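Local coordinates for protein particle-associated lyase (Acinetobacter bacteriophage AP22, PDB 4Y9V) that probably cleaves the capsular polysaccharide of Acinetobacter baumannii as a lyase on the phage tailspike, and binds a capsular saccharide, at residues 77-82 against 98-103; 104-109 against 214-219. All coordinates share one frame; numbering follows the deposited sequence.

Contact 1. Residues 77-82 against 98-103; sequences LHVKSR and FVNETG. With EDO (1,2-ethanediol), chain G; EDO (1,2-ethanediol), chain J.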
loop_
_atom_site.group_PDB
_atom_site.type_symbol
_atom_site.label_atom_id
_atom_site.label_comp_id
_atom_site.label_asym_id
_atom_site.label_seq_id
_atom_site.Cartn_x
_atom_site.Cartn_y
_atom_site.Cartn_z
ATOM N N LEU A 77 23.429 -31.615 4.439
ATOM C CA LEU A 77 24.870 -31.629 4.246
ATOM C C LEU A 77 25.488 -30.316 4.725
ATOM O O LEU A 77 25.100 -29.231 4.246
ATOM C CB LEU A 77 25.216 -31.814 2.769
ATOM C CG LEU A 77 26.723 -31.854 2.438
ATOM C CD1 LEU A 77 27.368 -33.104 2.992
ATOM C CD2 LEU A 77 26.939 -31.692 0.947
ATOM N N HIS A 78 26.451 -30.415 5.619
ATOM C CA HIS A 78 27.238 -29.268 6.089
ATOM C C HIS A 78 28.481 -29.142 5.220
ATOM O O HIS A 78 29.145 -30.143 4.937
ATOM C CB HIS A 78 27.625 -29.460 7.552
ATOM C CG HIS A 78 26.468 -29.449 8.465
ATOM N ND1 HIS A 78 25.624 -30.494 8.681
ATOM C CD2 HIS A 78 26.027 -28.390 9.215
ATOM C CE1 HIS A 78 24.652 -30.034 9.570
ATOM N NE2 HIS A 78 24.926 -28.791 9.888
ATOM N N VAL A 79 28.794 -27.920 4.809
ATOM C CA VAL A 79 29.926 -27.643 3.915
ATOM C C VAL A 79 30.836 -26.585 4.522
ATOM O O VAL A 79 30.382 -25.475 4.845
ATOM C CB VAL A 79 29.449 -27.237 2.517
ATOM C CG1 VAL A 79 30.627 -26.971 1.602
ATOM C CG2 VAL A 79 28.521 -28.289 1.931
ATOM N N LYS A 80 32.117 -26.915 4.634
ATOM C CA LYS A 80 33.154 -26.008 5.081
ATOM C C LYS A 80 33.452 -24.981 4.034
ATOM O O LYS A 80 33.481 -25.235 2.816
ATOM C CB LYS A 80 34.412 -26.833 5.372
ATOM C CG LYS A 80 35.618 -26.060 5.852
ATOM C CD LYS A 80 36.799 -26.948 6.274
ATOM C CE LYS A 80 38.039 -26.182 6.590
ATOM N NZ LYS A 80 37.898 -25.394 7.855
ATOM N N SER A 81 33.758 -23.762 4.491
ATOM C CA SER A 81 34.033 -22.625 3.617
ATOM C C SER A 81 35.329 -22.825 2.809
ATOM O O SER A 81 36.438 -22.740 3.339
ATOM C CB SER A 81 34.197 -21.390 4.487
ATOM O OG SER A 81 34.411 -20.245 3.720
ATOM N N ARG A 82 35.143 -23.050 1.513
ATOM C CA ARG A 82 36.165 -23.102 0.485
ATOM C C ARG A 82 35.463 -22.740 -0.829
ATOM O O ARG A 82 34.238 -22.807 -0.905
ATOM C CB ARG A 82 36.820 -24.513 0.286
ATOM C CG ARG A 82 37.400 -25.180 1.506
ATOM C CD ARG A 82 38.050 -26.498 1.092
ATOM N NE ARG A 82 38.648 -27.293 2.144
ATOM C CZ ARG A 82 38.008 -28.210 2.862
ATOM N NH1 ARG A 82 36.706 -28.443 2.711
ATOM N NH2 ARG A 82 38.684 -28.925 3.743
ATOM N N PHE A 98 21.346 -27.860 2.208
ATOM C CA PHE A 98 22.701 -27.414 2.487
ATOM C C PHE A 98 22.730 -26.535 3.739
ATOM O O PHE A 98 21.890 -25.644 3.916
ATOM C CB PHE A 98 23.243 -26.510 1.358
ATOM C CG PHE A 98 23.659 -27.248 0.117
ATOM C CD1 PHE A 98 24.955 -27.787 0.022
ATOM C CD2 PHE A 98 22.820 -27.396 -0.999
ATOM C CE1 PHE A 98 25.378 -28.396 -1.134
ATOM C CE2 PHE A 98 23.262 -28.022 -2.152
ATOM C CZ PHE A 98 24.543 -28.516 -2.224
ATOM N N VAL A 99 23.785 -26.730 4.547
ATOM C CA VAL A 99 24.168 -25.812 5.606
ATOM C C VAL A 99 25.611 -25.405 5.295
ATOM O O VAL A 99 26.569 -26.103 5.621
ATOM C CB VAL A 99 24.042 -26.392 7.013
ATOM C CG1 VAL A 99 24.326 -25.292 8.031
ATOM C CG2 VAL A 99 22.699 -27.018 7.238
ATOM N N ASN A 100 25.758 -24.280 4.587
ATOM C CA ASN A 100 27.037 -23.823 4.084
ATOM C C ASN A 100 27.630 -22.720 4.951
ATOM O O ASN A 100 26.929 -21.770 5.277
ATOM C CB ASN A 100 26.877 -23.319 2.654
ATOM C CG ASN A 100 26.474 -24.435 1.709
ATOM O OD1 ASN A 100 26.795 -25.575 1.894
ATOM N ND2 ASN A 100 25.753 -24.065 0.640
ATOM N N GLU A 101 28.910 -22.818 5.298
ATOM C CA GLU A 101 29.597 -21.717 5.939
ATOM C C GLU A 101 29.667 -20.531 4.971
ATOM O O GLU A 101 29.803 -20.723 3.750
ATOM C CB GLU A 101 30.987 -22.150 6.401
ATOM C CG GLU A 101 30.986 -23.145 7.546
ATOM C CD GLU A 101 32.376 -23.429 8.088
ATOM O OE1 GLU A 101 33.364 -23.252 7.319
ATOM O OE2 GLU A 101 32.525 -23.857 9.259
ATOM N N THR A 102 29.669 -19.325 5.489
ATOM C CA THR A 102 29.906 -18.158 4.655
ATOM C C THR A 102 31.238 -18.324 3.929
ATOM O O THR A 102 32.221 -18.802 4.525
ATOM C CB THR A 102 29.901 -16.900 5.532
ATOM O OG1 THR A 102 28.579 -16.791 6.094
ATOM C CG2 THR A 102 30.223 -15.638 4.731
ATOM N N GLY A 103 31.274 -17.916 2.685
ATOM C CA GLY A 103 32.454 -18.078 1.853
ATOM C C GLY A 103 32.551 -19.421 1.141
ATOM O O GLY A 103 33.459 -19.631 0.336
HETATM C C1 EDO G . 31.910 -28.249 8.063
HETATM O O1 EDO G . 31.463 -29.227 7.211
HETATM C C2 EDO G . 30.977 -27.015 8.147
HETATM O O2 EDO G . 29.779 -27.296 8.811
HETATM C C1 EDO J . 34.261 -23.508 12.200
HETATM O O1 EDO J . 34.037 -22.445 11.265
HETATM C C2 EDO J . 35.642 -24.068 12.067
HETATM O O2 EDO J . 36.629 -23.123 12.420
HETATM O O HOH W 1 35.951 -23.199 8.134
#

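Contact 2. Residues 104-109 against 214-219; sequences TVFNFG and NYLKTV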
loop_
_atom_site.group_PDB
_atom_site.type_symbol
_atom_site.label_atom_id
_atom_site.label_comp_id
_atom_site.label_asym_id
_atom_site.label_seq_id
_atom_site.Cartn_x
_atom_site.Cartn_y
_atom_site.Cartn_z
ATOM N N THR A 104 31.597 -20.297 1.389
ATOM C CA THR A 104 31.451 -21.484 0.545
ATOM C C THR A 104 31.010 -21.008 -0.845
ATOM O O THR A 104 29.943 -20.378 -0.957
ATOM C CB THR A 104 30.388 -22.442 1.115
ATOM O OG1 THR A 104 30.795 -22.888 2.405
ATOM C CG2 THR A 104 30.205 -23.624 0.226
ATOM N N VAL A 105 31.789 -21.319 -1.866
ATOM C CA VAL A 105 31.474 -20.878 -3.219
ATOM C C VAL A 105 31.541 -22.111 -4.120
ATOM O O VAL A 105 32.551 -22.849 -4.075
ATOM C CB VAL A 105 32.422 -19.777 -3.712
ATOM C CG1 VAL A 105 32.168 -19.424 -5.151
ATOM C CG2 VAL A 105 32.266 -18.551 -2.823
ATOM N N PHE A 106 30.537 -22.307 -4.958
ATOM C CA PHE A 106 30.574 -23.350 -5.980
ATOM C C PHE A 106 30.899 -22.678 -7.323
ATOM O O PHE A 106 30.152 -21.834 -7.784
ATOM C CB PHE A 106 29.257 -24.136 -6.049
ATOM C CG PHE A 106 28.948 -24.798 -4.724
ATOM C CD1 PHE A 106 29.698 -25.862 -4.264
ATOM C CD2 PHE A 106 27.914 -24.359 -3.924
ATOM C CE1 PHE A 106 29.430 -26.443 -3.037
ATOM C CE2 PHE A 106 27.666 -24.944 -2.700
ATOM C CZ PHE A 106 28.419 -26.003 -2.257
ATOM N N ASN A 107 32.058 -23.042 -7.880
ATOM C CA ASN A 107 32.514 -22.466 -9.142
ATOM C C ASN A 107 32.163 -23.441 -10.266
ATOM O O ASN A 107 32.825 -24.489 -10.410
ATOM C CB ASN A 107 34.019 -22.139 -9.091
ATOM C CG ASN A 107 34.402 -21.286 -10.285
ATOM O OD1 ASN A 107 33.831 -21.394 -11.358
ATOM N ND2 ASN A 107 35.393 -20.454 -10.051
ATOM N N PHE A 108 31.129 -23.103 -10.983
ATOM C CA PHE A 108 30.568 -23.876 -12.083
ATOM C C PHE A 108 31.312 -23.662 -13.399
ATOM O O PHE A 108 31.029 -24.375 -14.380
ATOM C CB PHE A 108 29.110 -23.467 -12.285
ATOM C CG PHE A 108 28.191 -23.776 -11.120
ATOM C CD1 PHE A 108 28.216 -25.010 -10.483
ATOM C CD2 PHE A 108 27.272 -22.829 -10.683
ATOM C CE1 PHE A 108 27.342 -25.284 -9.438
ATOM C CE2 PHE A 108 26.393 -23.113 -9.674
ATOM C CZ PHE A 108 26.433 -24.327 -9.022
ATOM N N GLY A 109 32.224 -22.703 -13.461
ATOM C CA GLY A 109 32.949 -22.528 -14.705
ATOM C C GLY A 109 32.006 -22.338 -15.863
ATOM O O GLY A 109 31.037 -21.581 -15.800
ATOM N N ASN A 214 20.781 -22.400 3.658
ATOM C CA ASN A 214 20.949 -21.177 4.410
ATOM C C ASN A 214 21.625 -20.091 3.573
ATOM O O ASN A 214 21.327 -18.890 3.701
ATOM C CB ASN A 214 21.742 -21.414 5.693
ATOM C CG ASN A 214 23.145 -21.904 5.449
ATOM O OD1 ASN A 214 23.394 -22.695 4.547
ATOM N ND2 ASN A 214 24.120 -21.433 6.219
ATOM N N TYR A 215 22.566 -20.505 2.740
ATOM C CA TYR A 215 23.518 -19.644 2.043
ATOM C C TYR A 215 23.976 -20.434 0.834
ATOM O O TYR A 215 24.417 -21.578 0.998
ATOM C CB TYR A 215 24.694 -19.385 2.969
ATOM C CG TYR A 215 25.867 -18.616 2.421
ATOM C CD1 TYR A 215 26.892 -19.238 1.739
ATOM C CD2 TYR A 215 25.954 -17.244 2.631
ATOM C CE1 TYR A 215 27.965 -18.525 1.247
ATOM C CE2 TYR A 215 27.035 -16.525 2.170
ATOM C CZ TYR A 215 28.053 -17.162 1.479
ATOM O OH TYR A 215 29.201 -16.523 1.068
ATOM N N LEU A 216 23.898 -19.814 -0.331
ATOM C CA LEU A 216 24.389 -20.471 -1.549
ATOM C C LEU A 216 25.027 -19.361 -2.363
ATOM O O LEU A 216 24.368 -18.349 -2.670
ATOM C CB LEU A 216 23.249 -21.191 -2.224
ATOM C CG LEU A 216 23.597 -21.846 -3.552
ATOM C CD1 LEU A 216 24.711 -22.840 -3.411
ATOM C CD2 LEU A 216 22.367 -22.516 -4.193
ATOM N N LYS A 217 26.308 -19.497 -2.694
ATOM C CA LYS A 217 27.075 -18.518 -3.450
ATOM C C LYS A 217 27.797 -19.279 -4.566
ATOM O O LYS A 217 28.449 -20.295 -4.327
ATOM C CB LYS A 217 28.052 -17.780 -2.563
ATOM C CG LYS A 217 28.866 -16.697 -3.269
ATOM C CD LYS A 217 29.672 -15.836 -2.317
ATOM C CE LYS A 217 30.590 -14.899 -3.057
ATOM N NZ LYS A 217 31.290 -13.993 -2.124
ATOM N N THR A 218 27.647 -18.755 -5.790
ATOM C CA THR A 218 28.104 -19.457 -6.983
ATOM C C THR A 218 28.848 -18.509 -7.888
ATOM O O THR A 218 28.612 -17.283 -7.907
ATOM C CB THR A 218 26.937 -20.109 -7.746
ATOM O OG1 THR A 218 26.100 -19.130 -8.325
ATOM C CG2 THR A 218 26.061 -20.971 -6.833
ATOM N N VAL A 219 29.723 -19.106 -8.712
ATOM C CA VAL A 219 30.455 -18.430 -9.763
ATOM C C VAL A 219 30.337 -19.248 -11.050
ATOM O O VAL A 219 30.550 -20.456 -11.013
ATOM C CB VAL A 219 31.955 -18.264 -9.414
ATOM C CG1 VAL A 219 32.748 -17.698 -10.609
ATOM C CG2 VAL A 219 32.084 -17.360 -8.206
HETATM O O HOH W 2 27.601 -21.802 -1.535
HETATM O O HOH W 3 27.495 -21.565 -0.940
#

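Contact 1. Residues 77-82 against 98-103
The hydroxyl OG of S81 donates to the carbonyl O of T102 over 2.7 Å, a short bond made where both segments have left their strands. Serine suits this spot: OG lies anti to the backbone N (chi1 -178°), which carries it across to the other segment, and the missing side chain of G103 leaves it room. E101, in the conformer described here, one of two, returns the grip, its OE1 accepting from S81 N at 2.9 Å on the anti side of the carboxylate, 28° out of its plane; a water donating to OE1 also takes a hydrogen bond from K80 NZ, so lysine and glutamate meet through solvent.

Upstream, strands 77-79 and 96-100 pair in parallel, consistent with neighbouring coils at the N-terminal end of a pectin lyase-like beta-helix. V99 spends both its backbone polar atoms on strand 77-79: its N donates to L77 O and its O accepts from V79 N, and E101 N continues the pairing to V79 O. On one face V99 CG2 sits over the H78 ring, 4.2 Å from its centroid, while H78 ND1 turns to A45 O. On the buried face V79 CG2 meets the edge of the F98 ring at CD1 (4.1 Å), beside L77. N100 shares this face: its OD1 lies 3.2 Å from V79 CB without a polar partner in the model, whereas its ND2 is bonded to Y215 O.

Mostly apolar side chains thus pack on the buried face, and polar groups secure the segments past the strands; burying N100 OD1 probably carries a desolvation cost.

Contact 2. Residues 104-109 against 214-219
The F108 ring lies obliquely against T218, its CE2 3.6 Å from T218 CG2, with the carbonyl O of F106 above the centre of one ring face. The segments pair as parallel strands on one flank of the right-handed parallel beta-helix expected of a pectin lyase-like fold. T218 suits the place because it is branched at CB: with OG1 between the backbone N and the carbonyl carbon (chi1 69°), its methyl is left beside the backbone N and turned to the phenyl ring.

Backbone bonds hold the strands in step. F106 N donates to K217 O, F106 O accepts from V219 N, and F108 N reaches V219 O in a short bond of 2.7 Å. F106 therefore has both its polar backbone atoms engaged while its ring goes to the interior, where L216 CD1, in the conformer given, comes to the ring edge at CD2 (3.6 Å). F114 also meets the rings of both phenylalanines.

On the less buried face V105 CG2 crosses the extended K217 chain at CD (3.8 Å), an aliphatic contact that lets the ammonium end lead away, and V105 CG1 packs on V219 CG2 in the conformer described. N107 OD1 accepts from G109 N at 3.0 Å, forming an Asx turn in the conformer described here, one of two, while N107 ND2 is hydrogen-bonded to E83 OE2; the positive phi of G109 suits glycine.

At the other end a water in two positions bridges T104 O and K217 N, and Y215 CE1 points its ring edge in plane at T104 O, 3.5 Å away.

From the N terminus, after residues 77-82 the chain runs through strands 83-85 and 89-92 before strand 96-100 returns to pair with 77-79: contact 1 closes a short loop of 15 residues, consistent with a single turn of the beta-helix. The chain passes directly into 104-109, where contact 2 opens. Its loop is far longer, since the Ig-like region and the glycan-binding residues R166, Y168 and Y169 intervene before 214-219 comes back. The contacts are therefore in series, neither nested nor crossing. The centres of contact 1 and contact 2 lie about 10 Å apart. They tie two flanks of successive coils together, and a hydrogen bond between N100 N and N214 OD1 joins them directly.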